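Local structure of CurD (Moorea producens 3L, 5KP7) at residues L70-P75 with P416-K421; W185-P190 with G235-S240; V262-S267 with L271-P276. The protein probably acts as a hydroxymethylglutaryl-CoA synthase, an acyltransferase of the thiolase-like superfamily, and binds a 4'-phosphopantetheine arm. The protein carries 3 engineered substitutions. One frame throughout, in Å; residues are numbered along the deposited sequence.

Contact 1. Residues L70-P75 with P416-K421; sequences LPYEDP and PGVWKK
Val418 on helix 416-422 meets both Leu70 and Tyr72, mainly through one methyl, CG1. This methyl stands anti to the backbone N (chi1 176°), which carries it out from the helix to the end of the leucine. There the two side chains meet tip to tip: CG1 lies at the fork of Leu70, 4.0 Å from Leu70 CG and almost as near to both of its methyls. The same Val418 CG1 is 3.5 Å from Tyr72 OH, so one methyl covers the leucine fork and the end of the phenol.

One residue further, Trp419 brings the edge of its six-membered ring over a face of Tyr72. Trp419 CZ3 is 3.7 Å from Tyr72 CE1, and CE3 lies over the phenol end of the ring. The ring planes stand at 80° to each other, a T-shaped pair with the indole as the edge. Leu70 CB lies against the opposite face of Tyr72, 3.7 Å above the plane of the ring, so the tyrosine is held between its own segment and the helix. Outside the pair, Trp419 also stacks with Tyr412. Lys421, further along the helix, turns to a salt bridge with Asp382.

The loop side is shaped by its own bonds. Glu73 N donates to Leu70 O, and Leu70 N returns a nearly straight bond (171°) of 3.1 Å to Glu73 OE1, on the anti lone pair of that oxygen. Next in line, Asp74 caps helix 75-89 at Ser77 N and pairs with Arg438. The arrangement is a type I beta turn, closed by backbone and side chain, that packs its leucine and tyrosine against a helix from near the C-terminus.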
loop_
_atom_site.group_PDB
_atom_site.type_symbol
_atom_site.label_atom_id
_atom_site.label_comp_id
_atom_site.label_asym_id
_atom_site.label_seq_id
_atom_site.Cartn_x
_atom_site.Cartn_y
_atom_site.Cartn_z
ATOM N N LEU A 70 7.191 -13.500 10.617
ATOM C CA LEU A 70 7.581 -14.325 11.774
ATOM C C LEU A 70 8.468 -13.531 12.725
ATOM O O LEU A 70 9.023 -12.512 12.351
ATOM C CB LEU A 70 8.315 -15.581 11.294
ATOM C CG LEU A 70 7.525 -16.746 10.698
ATOM C CD1 LEU A 70 6.821 -17.499 11.824
ATOM C CD2 LEU A 70 6.512 -16.325 9.673
ATOM N N PRO A 71 8.634 -14.008 13.981
ATOM C CA PRO A 71 9.524 -13.287 14.929
ATOM C C PRO A 71 10.986 -13.214 14.487
ATOM O O PRO A 71 11.683 -12.247 14.799
ATOM C CB PRO A 71 9.322 -14.041 16.256
ATOM C CG PRO A 71 7.964 -14.632 16.118
ATOM C CD PRO A 71 7.820 -15.044 14.668
ATOM N N TYR A 72 11.389 -14.169 13.645
ATOM C CA TYR A 72 12.718 -14.197 13.085
ATOM C C TYR A 72 12.771 -13.541 11.712
ATOM O O TYR A 72 13.613 -13.887 10.873
ATOM C CB TYR A 72 13.265 -15.638 13.089
ATOM C CG TYR A 72 12.331 -16.684 12.527
ATOM C CD1 TYR A 72 12.134 -16.812 11.141
ATOM C CD2 TYR A 72 11.588 -17.527 13.368
ATOM C CE1 TYR A 72 11.273 -17.780 10.634
ATOM C CE2 TYR A 72 10.727 -18.477 12.851
ATOM C CZ TYR A 72 10.578 -18.597 11.496
ATOM O OH TYR A 72 9.728 -19.564 11.010
ATOM N N GLU A 73 11.881 -12.568 11.474
ATOM C CA GLU A 73 11.975 -11.704 10.316
ATOM C C GLU A 73 11.731 -10.284 10.785
ATOM O O GLU A 73 11.082 -10.047 11.829
ATOM C CB GLU A 73 10.923 -12.074 9.274
ATOM C CG GLU A 73 11.034 -13.506 8.755
ATOM C CD GLU A 73 9.999 -13.755 7.689
ATOM O OE1 GLU A 73 8.811 -13.971 8.067
ATOM O OE2 GLU A 73 10.356 -13.701 6.461
ATOM N N ASP A 74 12.288 -9.344 10.031
ATOM C CA ASP A 74 12.081 -7.939 10.308
ATOM C C ASP A 74 12.133 -7.175 8.974
ATOM O O ASP A 74 12.251 -7.793 7.911
ATOM C CB ASP A 74 13.062 -7.480 11.408
ATOM C CG ASP A 74 14.485 -7.324 10.933
ATOM O OD1 ASP A 74 14.725 -7.460 9.717
ATOM O OD2 ASP A 74 15.355 -7.036 11.792
ATOM N N PRO A 75 12.021 -5.842 8.990
ATOM C CA PRO A 75 12.023 -5.138 7.717
ATOM C C PRO A 75 13.322 -5.249 6.944
ATOM O O PRO A 75 13.301 -5.175 5.737
ATOM C CB PRO A 75 11.688 -3.693 8.105
ATOM C CG PRO A 75 10.904 -3.843 9.352
ATOM C CD PRO A 75 11.560 -4.974 10.094
ATOM N N PRO A 416 7.666 -25.506 13.546
ATOM C CA PRO A 416 8.471 -26.405 12.695
ATOM C C PRO A 416 8.029 -26.444 11.227
ATOM O O PRO A 416 8.876 -26.427 10.325
ATOM C CB PRO A 416 8.337 -27.753 13.401
ATOM C CG PRO A 416 8.223 -27.364 14.832
ATOM C CD PRO A 416 7.342 -26.140 14.836
ATOM N N GLY A 417 6.720 -26.424 10.987
ATOM C CA GLY A 417 6.187 -26.474 9.620
ATOM C C GLY A 417 6.465 -25.256 8.774
ATOM O O GLY A 417 6.659 -25.372 7.562
ATOM N N VAL A 418 6.478 -24.086 9.412
ATOM C CA VAL A 418 6.829 -22.846 8.737
ATOM C C VAL A 418 8.289 -22.929 8.352
ATOM O O VAL A 418 8.642 -22.558 7.246
ATOM C CB VAL A 418 6.588 -21.585 9.600
ATOM C CG1 VAL A 418 7.068 -20.329 8.870
ATOM C CG2 VAL A 418 5.118 -21.454 9.973
ATOM N N TRP A 419 9.130 -23.435 9.249
ATOM C CA TRP A 419 10.549 -23.508 8.958
ATOM C C TRP A 419 10.845 -24.395 7.751
ATOM O O TRP A 419 11.684 -24.045 6.914
ATOM C CB TRP A 419 11.350 -23.995 10.173
ATOM C CG TRP A 419 12.806 -23.787 9.975
ATOM C CD1 TRP A 419 13.735 -24.728 9.685
ATOM C CD2 TRP A 419 13.488 -22.539 9.985
ATOM N NE1 TRP A 419 14.968 -24.163 9.570
ATOM C CE2 TRP A 419 14.848 -22.810 9.730
ATOM C CE3 TRP A 419 13.087 -21.216 10.211
ATOM C CZ2 TRP A 419 15.812 -21.817 9.695
ATOM C CZ3 TRP A 419 14.042 -20.224 10.171
ATOM C CH2 TRP A 419 15.393 -20.531 9.916
ATOM N N LYS A 420 10.138 -25.518 7.661
ATOM C CA LYS A 420 10.318 -26.453 6.544
ATOM C C LYS A 420 10.094 -25.770 5.188
ATOM O O LYS A 420 10.758 -26.123 4.219
ATOM C CB LYS A 420 9.434 -27.699 6.713
ATOM C CG LYS A 420 9.952 -28.908 5.968
ATOM C CD LYS A 420 9.134 -30.143 6.285
ATOM C CE LYS A 420 9.507 -31.293 5.359
ATOM N NZ LYS A 420 8.495 -32.372 5.411
ATOM N N LYS A 421 9.197 -24.783 5.132
ATOM C CA LYS A 421 8.961 -23.977 3.925
ATOM C C LYS A 421 10.099 -22.988 3.595
ATOM O O LYS A 421 10.323 -22.695 2.427
ATOM C CB LYS A 421 7.649 -23.180 4.047
ATOM C CG LYS A 421 6.374 -24.009 3.963
ATOM C CD LYS A 421 6.048 -24.349 2.520
ATOM C CE LYS A 421 4.566 -24.550 2.306
ATOM N NZ LYS A 421 4.310 -24.639 0.854
#

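Contact 2. Residues W185-P190 with G235-S240; sequences WSFAEP and GDADLS. With PNS (4'-phosphopantetheine), chain E.
Phe187 meets Gly235 and Ala237 with different parts of its ring. CG lies between the backbone N and the carbonyl carbon (chi1 78°), and this swings the ring toward the start of helix 237-258. At one rim CD2 is 3.9 Å from Ala237 CB, an oblique approach, and Phe187 CE2 is 3.8 Å from C38 of the phosphopantetheine. At the far rim CE1 reaches the backbone of Gly235, whose carbonyl O lies over a face of the ring. The backbone serves the ligand too: Phe187 O accepts a short hydrogen bond, 2.6 Å, from the O33 hydroxyl of the phosphopantetheine.

Ala188 follows, and its CB sits over the centre of the opposite face of the Phe187 ring from Gly235 O. Glu189 turns to the protein instead, with a salt bridge to Arg51 and a hydrogen bond to Tyr391. Pro190 returns to the ligand, bringing CD to 3.7 Å from O33.

Across from them, Ala237 CB is 3.8 Å from the ligand carbonyl O35. Ser240 OG, hydrogen-bonded to Asp224, comes within 3.4 Å of the thiol sulfur S44. The helix start is capped by Asp236, whose OD1 takes a weak bond from Leu239 N. Together the 185-190 loop, with its 3-10 turn, and the N-terminus of helix 237-258 line part of the phosphopantetheine pocket.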
loop_
_atom_site.group_PDB
_atom_site.type_symbol
_atom_site.label_atom_id
_atom_site.label_comp_id
_atom_site.label_asym_id
_atom_site.label_seq_id
_atom_site.Cartn_x
_atom_site.Cartn_y
_atom_site.Cartn_z
ATOM N N TRP A 185 -4.281 -0.109 17.484
ATOM C CA TRP A 185 -4.171 -0.772 16.170
ATOM C C TRP A 185 -5.346 -1.698 15.762
ATOM O O TRP A 185 -5.379 -2.169 14.612
ATOM C CB TRP A 185 -2.822 -1.529 16.057
ATOM C CG TRP A 185 -2.526 -2.499 17.178
ATOM C CD1 TRP A 185 -1.733 -2.264 18.280
ATOM C CD2 TRP A 185 -3.012 -3.852 17.318
ATOM N NE1 TRP A 185 -1.699 -3.384 19.087
ATOM C CE2 TRP A 185 -2.462 -4.373 18.521
ATOM C CE3 TRP A 185 -3.839 -4.679 16.541
ATOM C CZ2 TRP A 185 -2.727 -5.690 18.968
ATOM C CZ3 TRP A 185 -4.103 -5.997 16.987
ATOM C CH2 TRP A 185 -3.545 -6.479 18.194
ATOM N N SER A 186 -6.330 -1.925 16.645
ATOM C CA SER A 186 -7.380 -2.933 16.375
ATOM C C SER A 186 -8.130 -2.695 15.050
ATOM O O SER A 186 -8.463 -3.664 14.355
ATOM C CB SER A 186 -8.374 -3.032 17.540
ATOM O OG SER A 186 -7.738 -3.590 18.686
ATOM N N PHE A 187 -8.349 -1.422 14.692
ATOM C CA PHE A 187 -9.007 -1.052 13.411
ATOM C C PHE A 187 -8.253 -1.622 12.177
ATOM O O PHE A 187 -8.863 -1.894 11.133
ATOM C CB PHE A 187 -9.204 0.494 13.286
ATOM C CG PHE A 187 -7.942 1.265 12.908
ATOM C CD1 PHE A 187 -6.951 1.520 13.856
ATOM C CD2 PHE A 187 -7.745 1.737 11.605
ATOM C CE1 PHE A 187 -5.796 2.217 13.518
ATOM C CE2 PHE A 187 -6.588 2.438 11.266
ATOM C CZ PHE A 187 -5.617 2.672 12.220
ATOM N N ALA A 188 -6.938 -1.795 12.304
ATOM C CA ALA A 188 -6.083 -2.174 11.192
ATOM C C ALA A 188 -5.707 -3.668 11.113
ATOM O O ALA A 188 -5.006 -4.042 10.170
ATOM C CB ALA A 188 -4.823 -1.326 11.222
ATOM N N GLU A 189 -6.166 -4.511 12.042
ATOM C CA GLU A 189 -5.696 -5.908 12.073
ATOM C C GLU A 189 -5.963 -6.692 10.780
ATOM O O GLU A 189 -5.062 -7.319 10.229
ATOM C CB GLU A 189 -6.250 -6.676 13.272
ATOM C CG GLU A 189 -5.589 -8.027 13.441
ATOM C CD GLU A 189 -6.119 -8.792 14.617
ATOM O OE1 GLU A 189 -7.088 -8.291 15.250
ATOM O OE2 GLU A 189 -5.599 -9.904 14.879
ATOM N N PRO A 190 -7.196 -6.643 10.286
ATOM C CA PRO A 190 -7.493 -7.372 9.063
ATOM C C PRO A 190 -6.674 -6.931 7.845
ATOM O O PRO A 190 -6.385 -7.758 6.998
ATOM C CB PRO A 190 -8.971 -7.054 8.823
ATOM C CG PRO A 190 -9.495 -6.625 10.149
ATOM C CD PRO A 190 -8.377 -5.914 10.799
ATOM N N GLY A 235 -5.441 6.140 14.800
ATOM C CA GLY A 235 -6.098 7.057 13.870
ATOM C C GLY A 235 -7.555 6.796 13.620
ATOM O O GLY A 235 -8.150 5.904 14.225
ATOM N N ASP A 236 -8.096 7.614 12.712
ATOM C CA ASP A 236 -9.492 7.576 12.324
ATOM C C ASP A 236 -9.490 7.153 10.866
ATOM O O ASP A 236 -9.216 7.957 9.985
ATOM C CB ASP A 236 -10.090 8.968 12.479
ATOM C CG ASP A 236 -11.541 9.034 12.047
ATOM O OD1 ASP A 236 -12.043 8.113 11.393
ATOM O OD2 ASP A 236 -12.192 10.034 12.365
ATOM N N ALA A 237 -9.767 5.883 10.626
ATOM C CA ALA A 237 -9.768 5.350 9.280
ATOM C C ALA A 237 -10.797 6.028 8.354
ATOM O O ALA A 237 -10.553 6.133 7.158
ATOM C CB ALA A 237 -10.019 3.860 9.313
ATOM N N ASP A 238 -11.926 6.475 8.900
ATOM C CA ASP A 238 -12.896 7.215 8.108
ATOM C C ASP A 238 -12.311 8.555 7.535
ATOM O O ASP A 238 -12.476 8.893 6.345
ATOM C CB ASP A 238 -14.163 7.473 8.923
ATOM C CG ASP A 238 -15.057 6.222 9.057
ATOM O OD1 ASP A 238 -14.562 5.088 9.296
ATOM O OD2 ASP A 238 -16.262 6.358 8.877
ATOM N N LEU A 239 -11.656 9.315 8.396
ATOM C CA LEU A 239 -10.943 10.511 7.992
ATOM C C LEU A 239 -9.879 10.158 6.957
ATOM O O LEU A 239 -9.661 10.892 5.999
ATOM C CB LEU A 239 -10.305 11.196 9.222
ATOM C CG LEU A 239 -9.433 12.416 8.980
ATOM C CD1 LEU A 239 -10.125 13.511 8.183
ATOM C CD2 LEU A 239 -8.945 12.973 10.308
ATOM N N SER A 240 -9.163 9.057 7.193
ATOM C CA SER A 240 -8.123 8.657 6.261
ATOM C C SER A 240 -8.677 8.373 4.868
ATOM O O SER A 240 -8.098 8.827 3.873
ATOM C CB SER A 240 -7.296 7.486 6.783
ATOM O OG SER A 240 -6.050 7.476 6.061
HETATM O O23 PNS E . -15.390 -1.621 6.486
HETATM P P24 PNS E . -14.752 -0.732 7.528
HETATM O O26 PNS E . -15.387 -0.615 8.896
HETATM O O27 PNS E . -13.236 -1.237 7.833
HETATM C C28 PNS E . -12.320 -1.541 6.790
HETATM C C29 PNS E . -11.445 -2.743 7.148
HETATM C C30 PNS E . -10.287 -2.980 6.191
HETATM C C31 PNS E . -11.990 -3.731 8.210
HETATM C C32 PNS E . -10.545 -2.079 8.315
HETATM O O33 PNS E . -9.577 -3.012 8.872
HETATM C C34 PNS E . -9.731 -0.830 8.046
HETATM O O35 PNS E . -10.255 0.278 8.097
HETATM N N36 PNS E . -8.467 -1.019 7.668
HETATM C C37 PNS E . -7.737 -0.027 6.909
HETATM C C38 PNS E . -7.096 1.063 7.730
HETATM C C39 PNS E . -6.412 1.928 6.698
HETATM O O40 PNS E . -5.247 1.701 6.393
HETATM N N41 PNS E . -7.157 2.887 6.138
HETATM C C42 PNS E . -6.587 3.753 5.131
HETATM C C43 PNS E . -7.634 4.572 4.405
HETATM S S44 PNS E . -6.703 5.636 3.287
#

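Contact 3. Residues V262-S267 with L271-P276; sequences VDYRES and LSFHTP. With PNS (4'-phosphopantetheine), chain E.
Tyr264 reaches across to Leu271 and Phe273 with the far end of its ring. The bond to CB points neither at the strand nor away from it; CG, anti to the backbone N (chi1 -171°), is what carries the ring across to strand 270-273. CE2 is the first atom along the ring to meet the strand, 4.0 Å from Leu271 CD1. CZ comes closer to the same methyl, at 3.7 Å. At the tip, OH is 3.5 Å from Leu271 CD1 and also 3.6 Å from Phe273 CZ. The two aromatic side chains arrive from opposite directions, and the oxygen sits at the edge of the phenylalanine, near its plane. The leucine methyl, by contrast, comes to the tyrosine ring obliquely. Around this pair, Tyr252 of helix 237-258 makes an edge-to-face contact with Tyr264, and Met288 of helix 278-293 packs on it.

The backbone that carries the tyrosine is fixed by its neighbours. Asp263 OD2 accepts from Arg265 N and from Glu266 N, both at 2.9 Å, an Asx turn and Asx motif; the Arg265 donor stands above the carboxylate plane. Asp263 N in turn donates to Ser267 OG at an angle of 173°. In the loop beyond the strand, Pro276 CB lies 3.9 Å from O40 of the phosphopantetheine.

No hydrogen bond joins the two segments: a phenol end rests on a methyl and a ring edge, so shape fit and dispersion probably hold this contact, while polar bonds set the shape of the turn behind it.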
loop_
_atom_site.group_PDB
_atom_site.type_symbol
_atom_site.label_atom_id
_atom_site.label_comp_id
_atom_site.label_asym_id
_atom_site.label_seq_id
_atom_site.Cartn_x
_atom_site.Cartn_y
_atom_site.Cartn_z
ATOM N N VAL A 262 -4.130 15.385 -21.252
ATOM C CA VAL A 262 -4.266 14.053 -20.669
ATOM C C VAL A 262 -5.729 13.772 -20.304
ATOM O O VAL A 262 -6.463 14.687 -19.919
ATOM C CB VAL A 262 -3.322 13.853 -19.473
ATOM C CG1 VAL A 262 -3.806 14.612 -18.235
ATOM C CG2 VAL A 262 -3.157 12.375 -19.176
ATOM N N ASP A 263 -6.149 12.525 -20.488
ATOM C CA ASP A 263 -7.513 12.081 -20.198
ATOM C C ASP A 263 -7.466 10.890 -19.264
ATOM O O ASP A 263 -6.715 9.966 -19.520
ATOM C CB ASP A 263 -8.238 11.698 -21.494
ATOM C CG ASP A 263 -9.693 11.365 -21.256
ATOM O OD1 ASP A 263 -10.531 12.296 -21.393
ATOM O OD2 ASP A 263 -10.002 10.206 -20.930
ATOM N N TYR A 264 -8.260 10.914 -18.197
ATOM C CA TYR A 264 -8.178 9.887 -17.167
ATOM C C TYR A 264 -8.550 8.491 -17.684
ATOM O O TYR A 264 -8.035 7.516 -17.177
ATOM C CB TYR A 264 -9.050 10.249 -15.979
ATOM C CG TYR A 264 -8.883 9.378 -14.773
ATOM C CD1 TYR A 264 -7.734 9.467 -13.961
ATOM C CD2 TYR A 264 -9.877 8.504 -14.393
ATOM C CE1 TYR A 264 -7.576 8.664 -12.848
ATOM C CE2 TYR A 264 -9.737 7.707 -13.268
ATOM C CZ TYR A 264 -8.587 7.813 -12.496
ATOM O OH TYR A 264 -8.427 7.046 -11.377
ATOM N N ARG A 265 -9.431 8.410 -18.677
ATOM C CA ARG A 265 -9.716 7.123 -19.320
ATOM C C ARG A 265 -8.747 6.833 -20.446
ATOM O O ARG A 265 -8.153 5.767 -20.489
ATOM C CB ARG A 265 -11.143 7.049 -19.858
ATOM C CG ARG A 265 -11.438 5.691 -20.492
ATOM C CD ARG A 265 -12.917 5.373 -20.627
ATOM N NE ARG A 265 -13.698 6.534 -21.007
ATOM C CZ ARG A 265 -14.970 6.776 -20.646
ATOM N NH1 ARG A 265 -15.673 5.929 -19.871
ATOM N NH2 ARG A 265 -15.556 7.892 -21.070
ATOM N N GLU A 266 -8.590 7.769 -21.366
ATOM C CA GLU A 266 -7.890 7.475 -22.620
ATOM C C GLU A 266 -6.377 7.392 -22.531
ATOM O O GLU A 266 -5.776 6.687 -23.324
ATOM C CB GLU A 266 -8.271 8.492 -23.718
ATOM C CG GLU A 266 -9.750 8.515 -24.036
ATOM C CD GLU A 266 -10.262 7.154 -24.471
ATOM O OE1 GLU A 266 -9.686 6.564 -25.422
ATOM O OE2 GLU A 266 -11.245 6.657 -23.869
ATOM N N SER A 267 -5.752 8.099 -21.589
ATOM C CA SER A 267 -4.299 8.165 -21.550
ATOM C C SER A 267 -3.648 7.035 -20.785
ATOM O O SER A 267 -2.449 6.859 -20.893
ATOM C CB SER A 267 -3.850 9.496 -20.945
ATOM O OG SER A 267 -4.377 10.551 -21.739
ATOM N N LEU A 271 -4.362 1.515 -14.219
ATOM C CA LEU A 271 -4.167 2.384 -13.055
ATOM C C LEU A 271 -3.805 1.537 -11.856
ATOM O O LEU A 271 -4.484 0.550 -11.562
ATOM C CB LEU A 271 -5.449 3.159 -12.768
ATOM C CG LEU A 271 -5.893 4.128 -13.857
ATOM C CD1 LEU A 271 -7.335 4.524 -13.615
ATOM C CD2 LEU A 271 -4.991 5.351 -13.949
ATOM N N SER A 272 -2.703 1.907 -11.185
ATOM C CA SER A 272 -2.252 1.274 -9.947
ATOM C C SER A 272 -2.325 2.286 -8.819
ATOM O O SER A 272 -2.028 3.482 -9.036
ATOM C CB SER A 272 -0.827 0.738 -10.078
ATOM O OG SER A 272 -0.867 -0.609 -10.578
ATOM N N PHE A 273 -2.738 1.819 -7.648
ATOM C CA PHE A 273 -3.009 2.714 -6.509
ATOM C C PHE A 273 -2.359 2.152 -5.257
ATOM O O PHE A 273 -2.248 0.919 -5.107
ATOM C CB PHE A 273 -4.512 2.739 -6.219
ATOM C CG PHE A 273 -5.397 3.360 -7.302
ATOM C CD1 PHE A 273 -5.760 2.640 -8.423
ATOM C CD2 PHE A 273 -5.968 4.611 -7.114
ATOM C CE1 PHE A 273 -6.644 3.184 -9.356
ATOM C CE2 PHE A 273 -6.850 5.168 -8.042
ATOM C CZ PHE A 273 -7.157 4.449 -9.188
ATOM N N HIS A 274 -1.984 3.032 -4.313
ATOM C CA HIS A 274 -1.783 2.594 -2.955
ATOM C C HIS A 274 -3.087 1.916 -2.535
ATOM O O HIS A 274 -4.150 2.496 -2.698
ATOM C CB HIS A 274 -1.479 3.763 -2.004
ATOM C CG HIS A 274 -1.440 3.334 -0.585
ATOM N ND1 HIS A 274 -0.649 2.297 -0.177
ATOM C CD2 HIS A 274 -2.171 3.701 0.494
ATOM C CE1 HIS A 274 -0.852 2.060 1.099
ATOM N NE2 HIS A 274 -1.769 2.898 1.533
ATOM N N THR A 275 -2.994 0.676 -2.017
ATOM C CA THR A 275 -4.147 -0.182 -1.800
ATOM C C THR A 275 -4.234 -0.656 -0.347
ATOM O O THR A 275 -3.754 -1.736 0.007
ATOM C CB THR A 275 -4.108 -1.378 -2.796
ATOM O OG1 THR A 275 -4.111 -0.891 -4.144
ATOM C CG2 THR A 275 -5.348 -2.264 -2.611
ATOM N N PRO A 276 -4.858 0.153 0.524
ATOM C CA PRO A 276 -5.045 -0.324 1.890
ATOM C C PRO A 276 -5.920 -1.579 1.940
ATOM O O PRO A 276 -5.680 -2.467 2.746
ATOM C CB PRO A 276 -5.727 0.868 2.571
ATOM C CG PRO A 276 -5.319 2.041 1.779
ATOM C CD PRO A 276 -5.315 1.539 0.362
HETATM O O23 PNS E . -15.390 -1.621 6.486
HETATM P P24 PNS E . -14.752 -0.732 7.528
HETATM O O26 PNS E . -15.387 -0.615 8.896
HETATM O O27 PNS E . -13.236 -1.237 7.833
HETATM C C28 PNS E . -12.320 -1.541 6.790
HETATM C C29 PNS E . -11.445 -2.743 7.148
HETATM C C30 PNS E . -10.287 -2.980 6.191
HETATM C C31 PNS E . -11.990 -3.731 8.210
HETATM C C32 PNS E . -10.545 -2.079 8.315
HETATM O O33 PNS E . -9.577 -3.012 8.872
HETATM C C34 PNS E . -9.731 -0.830 8.046
HETATM O O35 PNS E . -10.255 0.278 8.097
HETATM N N36 PNS E . -8.467 -1.019 7.668
HETATM C C37 PNS E . -7.737 -0.027 6.909
HETATM C C38 PNS E . -7.096 1.063 7.730
HETATM C C39 PNS E . -6.412 1.928 6.698
HETATM O O40 PNS E . -5.247 1.701 6.393
HETATM N N41 PNS E . -7.157 2.887 6.138
HETATM C C42 PNS E . -6.587 3.753 5.131
HETATM C C43 PNS E . -7.634 4.572 4.405
HETATM S S44 PNS E . -6.703 5.636 3.287
#

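Overall arrangement
Contacts 1 and 3 are buried, on opposite sides of the chain's centre with centres about 36 Å apart; contact 2 lies at the surface. In both buried contacts a tyrosine from a turn held by its own hydrogen bonds packs on side chains of a helix in contact 1 and of a strand in contact 3. Contact 2 buries about as much between its segments as contact 3, less than contact 1, and owes much of its chemistry to the ligand. Helix 237-258, which begins in contact 2, leads on to strand 270-273 of contact 3, and both contacts touch the phosphopantetheine, their nearest atoms about 7 Å apart. Contact 1, away from that site, joins parts far apart in sequence.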